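Local coordinates for protein glycosyl transferase family 8 (Streptococcus pneumoniae, PDB 5GVV) that transfers galactose from UDP-galactose to the terminal glucose of the already glycosylated serine-rich repeat protein PsrP, the third step of its O-glycosylation, at residues Lys66-Gln71 / Met312-Leu317; Leu278-Leu283 / Pro300-His305; Lys291-Ala296 / Thr320-Val325; Ile370-Thr375 / Lys395-Ala400. All blocks are in the same frame, centred on the assembly; numbering follows the deposited sequence.

Contact 1 (Lys66-Gln71 / Met312-Leu317)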
loop_
_atom_site.group_PDB
_atom_site.type_symbol
_atom_site.label_atom_id
_atom_site.label_comp_id
_atom_site.label_asym_id
_atom_site.label_seq_id
_atom_site.Cartn_x
_atom_site.Cartn_y
_atom_site.Cartn_z
ATOM N N LYS A 66 5.194 13.579 13.741
ATOM C CA LYS A 66 6.474 13.173 13.169
ATOM C C LYS A 66 7.534 12.917 14.237
ATOM O O LYS A 66 7.969 13.837 14.941
ATOM C CB LYS A 66 6.964 14.215 12.154
ATOM C CG LYS A 66 6.317 14.073 10.771
ATOM C CD LYS A 66 6.672 12.728 10.151
ATOM C CE LYS A 66 6.306 12.651 8.667
ATOM N NZ LYS A 66 4.854 12.418 8.439
ATOM N N LEU A 67 7.945 11.659 14.351
ATOM C CA LEU A 67 9.005 11.286 15.278
ATOM C C LEU A 67 10.369 11.485 14.621
ATOM O O LEU A 67 11.120 10.529 14.406
ATOM C CB LEU A 67 8.839 9.845 15.769
ATOM C CG LEU A 67 7.639 9.558 16.675
ATOM C CD1 LEU A 67 6.415 9.355 15.835
ATOM C CD2 LEU A 67 7.867 8.336 17.533
ATOM N N ILE A 68 10.678 12.736 14.309
ATOM C CA ILE A 68 11.941 13.076 13.674
ATOM C C ILE A 68 12.773 13.903 14.642
ATOM O O ILE A 68 12.350 14.978 15.071
ATOM C CB ILE A 68 11.709 13.863 12.371
ATOM C CG1 ILE A 68 10.823 13.053 11.417
ATOM C CG2 ILE A 68 13.038 14.225 11.722
ATOM C CD1 ILE A 68 10.410 13.799 10.156
ATOM N N GLY A 69 13.952 13.396 14.993
ATOM C CA GLY A 69 14.811 14.074 15.948
ATOM C C GLY A 69 15.449 13.110 16.933
ATOM O O GLY A 69 15.045 11.948 17.033
ATOM N N SER A 70 16.443 13.602 17.667
ATOM C CA SER A 70 17.211 12.782 18.599
ATOM C C SER A 70 16.417 12.421 19.853
ATOM O O SER A 70 16.643 11.369 20.451
ATOM C CB SER A 70 18.500 13.508 18.995
ATOM O OG SER A 70 18.213 14.684 19.736
ATOM N N GLN A 71 15.489 13.292 20.250
ATOM C CA GLN A 71 14.667 13.042 21.437
ATOM C C GLN A 71 13.811 11.791 21.253
ATOM O O GLN A 71 13.304 11.226 22.220
ATOM C CB GLN A 71 13.796 14.258 21.788
ATOM C CG GLN A 71 12.670 14.565 20.799
ATOM C CD GLN A 71 13.144 15.356 19.592
ATOM O OE1 GLN A 71 14.150 15.016 18.968
ATOM N NE2 GLN A 71 12.425 16.428 19.264
HETATM N N MSE A 312 19.771 16.726 4.584
HETATM C CA MSE A 312 19.236 17.751 5.476
HETATM C C MSE A 312 19.208 17.278 6.923
HETATM O O MSE A 312 19.044 16.088 7.200
HETATM C CB MSE A 312 17.830 18.173 5.043
HETATM C CG MSE A 312 17.765 19.066 3.804
HETATM SE SE MSE A 312 15.888 19.369 3.401
HETATM C CE MSE A 312 16.032 20.767 2.052
ATOM N N ALA A 313 19.364 18.224 7.843
ATOM C CA ALA A 313 19.304 17.929 9.270
ATOM C C ALA A 313 17.872 17.646 9.711
ATOM O O ALA A 313 16.920 18.007 9.016
ATOM C CB ALA A 313 19.881 19.081 10.067
ATOM N N ASN A 314 17.728 17.009 10.871
ATOM C CA ASN A 314 16.413 16.666 11.400
ATOM C C ASN A 314 15.508 17.884 11.561
ATOM O O ASN A 314 14.294 17.780 11.391
ATOM C CB ASN A 314 16.541 15.936 12.740
ATOM C CG ASN A 314 17.017 14.505 12.587
ATOM O OD1 ASN A 314 16.981 13.937 11.497
ATOM N ND2 ASN A 314 17.462 13.910 13.691
ATOM N N GLU A 315 16.102 19.029 11.889
ATOM C CA GLU A 315 15.353 20.273 12.045
ATOM C C GLU A 315 14.547 20.612 10.792
ATOM O O GLU A 315 13.421 21.109 10.890
ATOM C CB GLU A 315 16.292 21.439 12.388
ATOM C CG GLU A 315 16.774 21.461 13.837
ATOM C CD GLU A 315 17.923 20.500 14.100
ATOM O OE1 GLU A 315 18.456 19.919 13.131
ATOM O OE2 GLU A 315 18.299 20.336 15.281
ATOM N N LEU A 316 15.124 20.339 9.622
ATOM C CA LEU A 316 14.460 20.617 8.353
ATOM C C LEU A 316 13.554 19.459 7.929
ATOM O O LEU A 316 12.474 19.682 7.382
ATOM C CB LEU A 316 15.487 20.919 7.253
ATOM C CG LEU A 316 16.321 22.190 7.421
ATOM C CD1 LEU A 316 17.208 22.411 6.214
ATOM C CD2 LEU A 316 15.433 23.397 7.636
ATOM N N LEU A 317 13.989 18.225 8.176
ATOM C CA LEU A 317 13.181 17.065 7.809
ATOM C C LEU A 317 11.895 17.039 8.623
ATOM O O LEU A 317 10.848 16.638 8.121
ATOM C CB LEU A 317 13.963 15.762 7.988
ATOM C CG LEU A 317 15.183 15.577 7.085
ATOM C CD1 LEU A 317 15.852 14.229 7.339
ATOM C CD2 LEU A 317 14.800 15.704 5.626
HETATM O O HOH W 1 18.304 15.581 15.884
#

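Contact 2 (Leu278-Leu283 / Pro300-His305)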
loop_
_atom_site.group_PDB
_atom_site.type_symbol
_atom_site.label_atom_id
_atom_site.label_comp_id
_atom_site.label_asym_id
_atom_site.label_seq_id
_atom_site.Cartn_x
_atom_site.Cartn_y
_atom_site.Cartn_z
ATOM N N LEU A 278 -0.019 31.630 -2.266
ATOM C CA LEU A 278 1.335 32.086 -2.568
ATOM C C LEU A 278 2.310 30.922 -2.491
ATOM O O LEU A 278 2.106 29.983 -1.715
ATOM C CB LEU A 278 1.765 33.178 -1.580
ATOM C CG LEU A 278 2.935 34.079 -1.991
ATOM C CD1 LEU A 278 2.489 35.142 -2.985
ATOM C CD2 LEU A 278 3.576 34.731 -0.782
ATOM N N GLN A 279 3.366 30.989 -3.298
ATOM C CA GLN A 279 4.414 29.969 -3.299
ATOM C C GLN A 279 5.770 30.601 -2.981
ATOM O O GLN A 279 6.241 31.480 -3.709
ATOM C CB GLN A 279 4.467 29.262 -4.660
ATOM C CG GLN A 279 3.133 28.631 -5.096
ATOM C CD GLN A 279 2.876 27.263 -4.482
ATOM O OE1 GLN A 279 3.805 26.565 -4.071
ATOM N NE2 GLN A 279 1.607 26.870 -4.422
ATOM N N CYS A 280 6.394 30.156 -1.894
ATOM C CA CYS A 280 7.669 30.728 -1.461
ATOM C C CYS A 280 8.797 29.712 -1.578
ATOM O O CYS A 280 8.572 28.504 -1.447
ATOM C CB CYS A 280 7.574 31.226 -0.018
ATOM S SG CYS A 280 6.528 32.680 0.191
ATOM N N VAL A 281 10.010 30.199 -1.827
ATOM C CA VAL A 281 11.148 29.307 -2.001
ATOM C C VAL A 281 12.396 29.823 -1.288
ATOM O O VAL A 281 12.643 31.037 -1.212
ATOM C CB VAL A 281 11.430 29.058 -3.507
ATOM C CG1 VAL A 281 11.789 30.356 -4.198
ATOM C CG2 VAL A 281 12.526 28.025 -3.700
ATOM N N ASN A 282 13.166 28.894 -0.732
ATOM C CA ASN A 282 14.486 29.208 -0.202
ATOM C C ASN A 282 15.438 28.066 -0.505
ATOM O O ASN A 282 15.033 26.905 -0.512
ATOM C CB ASN A 282 14.440 29.459 1.307
ATOM C CG ASN A 282 15.828 29.542 1.926
ATOM O OD1 ASN A 282 16.301 28.588 2.546
ATOM N ND2 ASN A 282 16.495 30.678 1.741
ATOM N N LEU A 283 16.696 28.402 -0.769
ATOM C CA LEU A 283 17.738 27.410 -0.980
ATOM C C LEU A 283 18.719 27.522 0.176
ATOM O O LEU A 283 19.310 28.584 0.393
ATOM C CB LEU A 283 18.460 27.677 -2.307
ATOM C CG LEU A 283 19.759 26.923 -2.598
ATOM C CD1 LEU A 283 19.492 25.477 -2.980
ATOM C CD2 LEU A 283 20.545 27.625 -3.699
ATOM N N PRO A 300 -0.564 29.114 6.875
ATOM C CA PRO A 300 -0.998 27.832 6.297
ATOM C C PRO A 300 -1.377 27.963 4.827
ATOM O O PRO A 300 -1.433 26.962 4.112
ATOM C CB PRO A 300 -2.246 27.487 7.118
ATOM C CG PRO A 300 -2.745 28.807 7.629
ATOM C CD PRO A 300 -1.500 29.593 7.910
ATOM N N GLU A 301 -1.641 29.191 4.386
ATOM C CA GLU A 301 -2.061 29.429 3.012
ATOM C C GLU A 301 -0.877 29.752 2.095
ATOM O O GLU A 301 -1.060 30.057 0.914
ATOM C CB GLU A 301 -3.091 30.556 2.963
ATOM C CG GLU A 301 -2.510 31.950 3.161
ATOM C CD GLU A 301 -2.460 32.388 4.613
ATOM O OE1 GLU A 301 -2.024 31.597 5.474
ATOM O OE2 GLU A 301 -2.853 33.538 4.890
ATOM N N VAL A 302 0.333 29.689 2.644
ATOM C CA VAL A 302 1.545 29.795 1.840
ATOM C C VAL A 302 2.196 28.421 1.748
ATOM O O VAL A 302 2.327 27.722 2.757
ATOM C CB VAL A 302 2.552 30.777 2.461
ATOM C CG1 VAL A 302 3.821 30.819 1.643
ATOM C CG2 VAL A 302 1.953 32.161 2.550
ATOM N N HIS A 303 2.586 28.028 0.540
ATOM C CA HIS A 303 3.332 26.790 0.342
ATOM C C HIS A 303 4.818 27.119 0.271
ATOM O O HIS A 303 5.279 27.771 -0.679
ATOM C CB HIS A 303 2.864 26.095 -0.942
ATOM C CG HIS A 303 3.424 24.718 -1.136
ATOM N ND1 HIS A 303 3.047 23.902 -2.182
ATOM C CD2 HIS A 303 4.333 24.011 -0.421
ATOM C CE1 HIS A 303 3.697 22.756 -2.102
ATOM N NE2 HIS A 303 4.490 22.799 -1.047
ATOM N N PHE A 304 5.564 26.682 1.280
ATOM C CA PHE A 304 6.996 26.945 1.330
ATOM C C PHE A 304 7.762 25.800 0.692
ATOM O O PHE A 304 7.472 24.627 0.950
ATOM C CB PHE A 304 7.471 27.089 2.777
ATOM C CG PHE A 304 6.788 28.179 3.543
ATOM C CD1 PHE A 304 7.372 29.434 3.655
ATOM C CD2 PHE A 304 5.581 27.939 4.187
ATOM C CE1 PHE A 304 6.751 30.446 4.386
ATOM C CE2 PHE A 304 4.950 28.941 4.915
ATOM C CZ PHE A 304 5.538 30.198 5.013
ATOM N N HIS A 305 8.743 26.138 -0.136
ATOM C CA HIS A 305 9.606 25.129 -0.727
ATOM C C HIS A 305 11.023 25.366 -0.231
ATOM O O HIS A 305 11.618 26.410 -0.516
ATOM C CB HIS A 305 9.548 25.206 -2.258
ATOM C CG HIS A 305 8.161 25.126 -2.813
ATOM N ND1 HIS A 305 7.640 23.968 -3.360
ATOM C CD2 HIS A 305 7.180 26.055 -2.901
ATOM C CE1 HIS A 305 6.398 24.191 -3.754
ATOM N NE2 HIS A 305 6.096 25.451 -3.490
HETATM O O HOH W 2 1.108 23.807 -4.282
#

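Contact 3 (Lys291-Ala296 / Thr320-Val325)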
loop_
_atom_site.group_PDB
_atom_site.type_symbol
_atom_site.label_atom_id
_atom_site.label_comp_id
_atom_site.label_asym_id
_atom_site.label_seq_id
_atom_site.Cartn_x
_atom_site.Cartn_y
_atom_site.Cartn_z
ATOM N N LYS A 291 13.439 31.219 11.392
ATOM C CA LYS A 291 12.019 31.316 11.728
ATOM C C LYS A 291 11.081 30.507 10.828
ATOM O O LYS A 291 9.878 30.782 10.804
ATOM C CB LYS A 291 11.578 32.785 11.747
ATOM C CG LYS A 291 12.207 33.598 12.856
ATOM C CD LYS A 291 11.774 33.085 14.214
ATOM C CE LYS A 291 12.309 33.972 15.338
ATOM N NZ LYS A 291 13.795 34.021 15.369
ATOM N N ILE A 292 11.607 29.510 10.117
ATOM C CA ILE A 292 10.784 28.743 9.171
ATOM C C ILE A 292 9.602 28.009 9.828
ATOM O O ILE A 292 8.503 27.958 9.262
ATOM C CB ILE A 292 11.634 27.767 8.297
ATOM C CG1 ILE A 292 10.776 27.139 7.197
ATOM C CG2 ILE A 292 12.282 26.681 9.144
ATOM C CD1 ILE A 292 10.103 28.162 6.301
ATOM N N ASP A 293 9.815 27.461 11.022
ATOM C CA ASP A 293 8.737 26.773 11.729
ATOM C C ASP A 293 7.621 27.754 12.073
ATOM O O ASP A 293 6.436 27.474 11.869
ATOM C CB ASP A 293 9.261 26.116 13.007
ATOM C CG ASP A 293 10.298 25.048 12.730
ATOM O OD1 ASP A 293 11.422 25.403 12.310
ATOM O OD2 ASP A 293 9.989 23.857 12.937
ATOM N N TYR A 294 8.012 28.913 12.591
ATOM C CA TYR A 294 7.057 29.947 12.950
ATOM C C TYR A 294 6.271 30.406 11.725
ATOM O O TYR A 294 5.045 30.508 11.775
ATOM C CB TYR A 294 7.780 31.135 13.594
ATOM C CG TYR A 294 6.888 32.333 13.793
ATOM C CD1 TYR A 294 6.030 32.411 14.885
ATOM C CD2 TYR A 294 6.890 33.378 12.883
ATOM C CE1 TYR A 294 5.207 33.508 15.066
ATOM C CE2 TYR A 294 6.070 34.469 13.049
ATOM C CZ TYR A 294 5.235 34.530 14.139
ATOM O OH TYR A 294 4.424 35.624 14.291
ATOM N N LEU A 295 6.977 30.677 10.628
ATOM C CA LEU A 295 6.337 31.145 9.398
ATOM C C LEU A 295 5.336 30.115 8.881
ATOM O O LEU A 295 4.221 30.459 8.493
ATOM C CB LEU A 295 7.379 31.452 8.320
ATOM C CG LEU A 295 8.431 32.512 8.648
ATOM C CD1 LEU A 295 9.375 32.731 7.471
ATOM C CD2 LEU A 295 7.785 33.825 9.071
ATOM N N ALA A 296 5.741 28.850 8.881
ATOM C CA ALA A 296 4.859 27.769 8.456
ATOM C C ALA A 296 3.588 27.736 9.297
ATOM O O ALA A 296 2.485 27.606 8.756
ATOM C CB ALA A 296 5.579 26.435 8.537
ATOM N N THR A 320 8.175 18.288 7.711
ATOM C CA THR A 320 7.138 17.480 7.064
ATOM C C THR A 320 5.854 17.351 7.891
ATOM O O THR A 320 4.826 16.896 7.384
ATOM C CB THR A 320 7.644 16.059 6.735
ATOM O OG1 THR A 320 8.135 15.424 7.926
ATOM C CG2 THR A 320 8.750 16.109 5.700
ATOM N N ARG A 321 5.905 17.755 9.157
ATOM C CA ARG A 321 4.720 17.717 10.007
ATOM C C ARG A 321 3.731 18.807 9.603
ATOM O O ARG A 321 2.551 18.746 9.968
ATOM C CB ARG A 321 5.105 17.866 11.480
ATOM C CG ARG A 321 5.555 19.269 11.890
ATOM C CD ARG A 321 6.252 19.245 13.241
ATOM N NE ARG A 321 6.572 20.586 13.738
ATOM C CZ ARG A 321 7.643 21.285 13.370
ATOM N NH1 ARG A 321 8.495 20.789 12.480
ATOM N NH2 ARG A 321 7.863 22.491 13.886
ATOM N N PHE A 322 4.219 19.794 8.846
ATOM C CA PHE A 322 3.376 20.869 8.329
ATOM C C PHE A 322 2.821 20.484 6.973
ATOM O O PHE A 322 3.540 19.913 6.150
ATOM C CB PHE A 322 4.175 22.165 8.170
ATOM C CG PHE A 322 4.703 22.720 9.457
ATOM C CD1 PHE A 322 3.853 23.356 10.351
ATOM C CD2 PHE A 322 6.056 22.642 9.757
ATOM C CE1 PHE A 322 4.338 23.887 11.533
ATOM C CE2 PHE A 322 6.550 23.169 10.937
ATOM C CZ PHE A 322 5.689 23.791 11.829
ATOM N N PRO A 323 1.543 20.813 6.727
ATOM C CA PRO A 323 0.907 20.485 5.449
ATOM C C PRO A 323 1.329 21.450 4.349
ATOM O O PRO A 323 1.049 21.185 3.180
ATOM C CB PRO A 323 -0.583 20.658 5.753
ATOM C CG PRO A 323 -0.624 21.696 6.838
ATOM C CD PRO A 323 0.603 21.448 7.673
ATOM N N ASN A 324 2.010 22.536 4.712
ATOM C CA ASN A 324 2.362 23.562 3.736
ATOM C C ASN A 324 3.868 23.781 3.506
ATOM O O ASN A 324 4.272 24.805 2.943
ATOM C CB ASN A 324 1.690 24.892 4.101
ATOM C CG ASN A 324 2.114 25.411 5.463
ATOM O OD1 ASN A 324 2.316 24.640 6.401
ATOM N ND2 ASN A 324 2.252 26.727 5.576
ATOM N N VAL A 325 4.699 22.836 3.938
ATOM C CA VAL A 325 6.133 22.933 3.671
ATOM C C VAL A 325 6.583 21.738 2.853
ATOM O O VAL A 325 6.346 20.584 3.237
ATOM C CB VAL A 325 6.968 22.976 4.966
ATOM C CG1 VAL A 325 8.450 23.114 4.631
ATOM C CG2 VAL A 325 6.518 24.125 5.862
HETATM O O HOH W 3 11.466 21.762 12.705
HETATM O O HOH W 4 0.885 25.466 8.645
#

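Contact 4 (Ile370-Thr375 / Lys395-Ala400)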
loop_
_atom_site.group_PDB
_atom_site.type_symbol
_atom_site.label_atom_id
_atom_site.label_comp_id
_atom_site.label_asym_id
_atom_site.label_seq_id
_atom_site.Cartn_x
_atom_site.Cartn_y
_atom_site.Cartn_z
ATOM N N ILE A 370 12.734 38.890 -0.149
ATOM C CA ILE A 370 12.803 39.576 1.138
ATOM C C ILE A 370 13.692 38.784 2.088
ATOM O O ILE A 370 14.016 37.624 1.823
ATOM C CB ILE A 370 11.406 39.791 1.752
ATOM C CG1 ILE A 370 10.733 38.448 2.052
ATOM C CG2 ILE A 370 10.540 40.625 0.805
ATOM C CD1 ILE A 370 9.371 38.583 2.710
ATOM N N ALA A 371 14.101 39.406 3.189
ATOM C CA ALA A 371 15.042 38.755 4.097
ATOM C C ALA A 371 14.855 39.219 5.535
ATOM O O ALA A 371 14.122 40.179 5.797
ATOM C CB ALA A 371 16.475 39.006 3.640
ATOM N N PHE A 372 15.503 38.522 6.465
ATOM C CA PHE A 372 15.592 38.995 7.845
ATOM C C PHE A 372 16.857 39.824 8.001
ATOM O O PHE A 372 17.776 39.698 7.191
ATOM C CB PHE A 372 15.620 37.828 8.834
ATOM C CG PHE A 372 14.261 37.255 9.142
ATOM C CD1 PHE A 372 13.311 38.013 9.815
ATOM C CD2 PHE A 372 13.942 35.954 8.778
ATOM C CE1 PHE A 372 12.062 37.487 10.110
ATOM C CE2 PHE A 372 12.695 35.417 9.069
ATOM C CZ PHE A 372 11.754 36.187 9.738
ATOM N N ASP A 373 16.902 40.655 9.045
ATOM C CA ASP A 373 18.060 41.500 9.329
ATOM C C ASP A 373 19.352 40.691 9.403
ATOM O O ASP A 373 20.420 41.166 9.001
ATOM C CB ASP A 373 17.849 42.274 10.643
ATOM C CG ASP A 373 17.353 41.385 11.773
ATOM O OD1 ASP A 373 17.406 40.145 11.632
ATOM O OD2 ASP A 373 16.910 41.924 12.810
ATOM N N ASN A 374 19.244 39.467 9.911
ATOM C CA ASN A 374 20.409 38.607 10.104
ATOM C C ASN A 374 20.592 37.527 9.028
ATOM O O ASN A 374 21.417 36.626 9.194
ATOM C CB ASN A 374 20.349 37.946 11.484
ATOM C CG ASN A 374 19.145 37.033 11.638
ATOM O OD1 ASN A 374 18.211 37.087 10.839
ATOM N ND2 ASN A 374 19.154 36.201 12.676
ATOM N N THR A 375 19.830 37.603 7.941
ATOM C CA THR A 375 19.980 36.628 6.860
ATOM C C THR A 375 20.238 37.277 5.500
ATOM O O THR A 375 20.484 36.576 4.516
ATOM C CB THR A 375 18.757 35.689 6.744
ATOM O OG1 THR A 375 17.586 36.452 6.428
ATOM C CG2 THR A 375 18.537 34.908 8.039
ATOM N N LYS A 395 6.566 38.467 13.140
ATOM C CA LYS A 395 5.209 38.875 12.773
ATOM C C LYS A 395 5.260 39.847 11.600
ATOM O O LYS A 395 4.371 39.857 10.743
ATOM C CB LYS A 395 4.521 39.571 13.949
ATOM C CG LYS A 395 4.355 38.720 15.191
ATOM C CD LYS A 395 5.065 39.354 16.392
ATOM C CE LYS A 395 6.526 38.944 16.446
ATOM N NZ LYS A 395 6.667 37.486 16.580
ATOM N N LYS A 396 6.314 40.663 11.567
ATOM C CA LYS A 396 6.495 41.652 10.511
ATOM C C LYS A 396 6.733 41.022 9.137
ATOM O O LYS A 396 6.295 41.565 8.117
ATOM C CB LYS A 396 7.627 42.622 10.875
ATOM C CG LYS A 396 7.265 43.554 12.033
ATOM C CD LYS A 396 8.347 44.579 12.300
ATOM C CE LYS A 396 7.808 45.739 13.135
ATOM N NZ LYS A 396 7.096 45.290 14.367
HETATM N N MSE A 397 7.426 39.890 9.091
HETATM C CA MSE A 397 7.609 39.228 7.800
HETATM C C MSE A 397 6.352 38.482 7.385
HETATM O O MSE A 397 6.064 38.358 6.189
HETATM C CB MSE A 397 8.805 38.279 7.782
HETATM C CG MSE A 397 9.051 37.730 6.362
HETATM SE SE MSE A 397 10.516 36.504 6.264
HETATM C CE MSE A 397 11.958 37.778 6.442
ATOM N N VAL A 398 5.613 37.980 8.373
ATOM C CA VAL A 398 4.319 37.351 8.115
ATOM C C VAL A 398 3.448 38.325 7.333
ATOM O O VAL A 398 2.934 37.994 6.263
ATOM C CB VAL A 398 3.599 36.967 9.416
ATOM C CG1 VAL A 398 2.206 36.424 9.123
ATOM C CG2 VAL A 398 4.406 35.940 10.190
ATOM N N ALA A 399 3.311 39.535 7.870
ATOM C CA ALA A 399 2.547 40.600 7.229
ATOM C C ALA A 399 3.122 40.961 5.860
ATOM O O ALA A 399 2.377 41.224 4.913
ATOM C CB ALA A 399 2.509 41.827 8.127
ATOM N N ALA A 400 4.447 40.984 5.764
ATOM C CA ALA A 400 5.118 41.271 4.501
ATOM C C ALA A 400 4.738 40.232 3.448
ATOM O O ALA A 400 4.408 40.576 2.313
ATOM C CB ALA A 400 6.622 41.296 4.699
#

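Contact 1 (Lys66-Gln71 / Met312-Leu317)
I68 reaches across to N314 and L317, the first and last residues of the short helix 314-317, and its two branches divide the work. The gamma methyl CG2 lies between the two partners: 3.8 Å from the carbonyl O of N314 and 4.1 Å from CB of L317. The other branch runs out extended (chi2 174°), which carries CD1 to 3.5 Å from the carbonyl O of L317. A beta-branched aliphatic residue suits this place because it can fill both directions from one CB. N314 crosses it obliquely. With CG turned beside its own backbone N (chi1 -74°), the amide is brought up to the loop, and ND2 rests 3.5 Å from CA of G69. Having no side chain, G69 lets the amide come this close, and its backbone takes a positive phi (138°) that residues with a CB seldom adopt.

No direct hydrogen bond crosses the contact. Instead a water accepts from the amide ND2 of the exposed N314 at 2.9 Å and, more weakly, from the backbone N of S70, so loop and helix are joined through solvent. A313 at the N-cap takes both L316 N and L317 N on its carbonyl O, fixing the first turn.

The loop leaves strand 61-66, at the edge of the mixed sheet of the GT-A domain, whereas helix 314-317 belongs to the C-terminal parallel-sheet region, where L317 packs on V327 of strand 325-328 and also touches F238 of the second subunit.

Contact 2 (Leu278-Leu283 / Pro300-His305)
H305 and Q279 face each other across two adjacent parallel strands, 278-283 and 302-307, joined by helix 292-298 as a beta-alpha-beta crossover. The strand order of their sheet, 3-2-1-4-5-6, is that of a Rossmann-like fold. Backbone bonds zip the pair together: C280 N meets H303 O at 2.9 Å, and C280 O receives H305 N.

Along H305, CB and CG pass close to the carbonyl O of C280, and CD2 comes within 3.2 Å of that oxygen, which lies at the ring edge. CE1 sits 3.5 Å above the plane of the H303 ring, over its centre. ND1 is hydrogen-bonded to Y328 OH on the next strand. At the tip, NE2 donates to OE1 of Q279, 2.6 Å away and almost straight (177°), with the acceptor in the imidazole plane. Both ring nitrogens are therefore engaged, fixing the rotation of this buried ring, and histidine fits because its two nitrogens can each take a partner.

Glutamine has the length to reach the neighbouring strand, and a bend at chi2 (-82°) sets its amide alongside H303, whose CB lies 3.3 Å from OE1 of Q279. There NE2 shares a water with H303 ND1, while H303 NE2 bonds T326 OG1. The other side of the sheet is apolar, lined by L278, V302, C280 and F304: SG of C280 lies 3.6 Å from CG1 of V302, which sits over the centre of the F304 ring.

Contact 3 (Lys291-Ala296 / Thr320-Val325)
A296 presses its methyl onto the ring of F322, and this is the tight half of the contact. CB lies 3.8 Å from the ring centroid and only 7° off its normal, a CH-pi contact over the face, and is also 3.7 Å from CG2 of V325. Alanine suits the spot because its short side chain lets the helix settle close to the aromatic ring. R321 covers the opposite face of F322: its CG lies toward the rim, and the guanidinium lays its own face over CE2.

The other side is polar and bridged by water. Beyond its extended chain, R321 offers NH2 in the guanidinium plane to the anti lone pair of D293 OD2, a salt bridge of 2.7 Å and 173°. A water further links OD2 to R321 NH1, which also bonds A318 O. The loose point is by the last turn of the helix, where N324 ND2 gives A296 O just a weak bond of 3.3 Å, its stronger acceptor being V302 O. A second water donates to both A296 O and N324 OD1.

Thus the crossover helix 292-298 is seated against the loop that leads into edge strand 325-328, as in alpha/beta layers of the Rossmann type.

Contact 4 (Ile370-Thr375 / Lys395-Ala400)
M397, a selenomethionine in this crystal, drives its methyl end onto the ring of F372. CE stands 3.4 Å from the ring centroid and 3° off the normal, nearly equidistant from all six carbons, while SE follows at 4.0 Å over the same face: a Met-aromatic contact with a CH-pi contact at its tip. The same CE is 3.3 Å from the carbonyl O of A371. CG leaves anti to the backbone N (chi1 -174°), aiming the chain at the strand, and a bend at chi3 (-74°) turns the methyl over the ring. Nearer the helix, CG of M397 meets CD1 of I370 at 3.8 Å, and CD1 of I370 also lies 4.3 Å from CB of A400, one turn on. The long, unbranched side chain of methionine, here with selenium for sulfur, spans the gap between the layers, and the small A400 leaves space for the isoleucine.

This is the helix-on-sheet packing of a Rossmann-like alpha/beta region: helix segment 395-400 runs nearly antiparallel to strand segment 370-372, their axes 10.0 Å apart.

The next shell holds the phenylalanine in place. F372 N donates to T375 OG1 at 2.9 Å, and F372 O receives T375 N at 3.0 Å, closing a type I beta turn through D373 and N374. T375 therefore holds F372 twice, through its backbone N and its hydroxyl, and OG1 also bonds D348 O. Farther out, D373 OD1 bonds S391 OG, L295 of helix 292-298 packs on M397, and A371 pairs through its backbone with G387 and Y389 of strand 387-389.

How the contacts relate
From the N terminus, contact 1 opens first, just after strand 61-66, and closes only at 312-317, a loop of some 240 residues that ties the GT-A sheet to the C-terminal parallel sheet. Contact 2 lies wholly within that span, pairing strands 278-283 and 302-307. Contact 3 starts between the strands of contact 2 and ends beyond contact 1, so it crosses both; it touches contact 1 where T320 packs on K66 and I68, and contact 2 where F304 N probably hydrogen-bonds N324 O. Contact 4 follows in series, at the far side of the same sheet, and meets contact 3 where Y294 packs against K395 and V398.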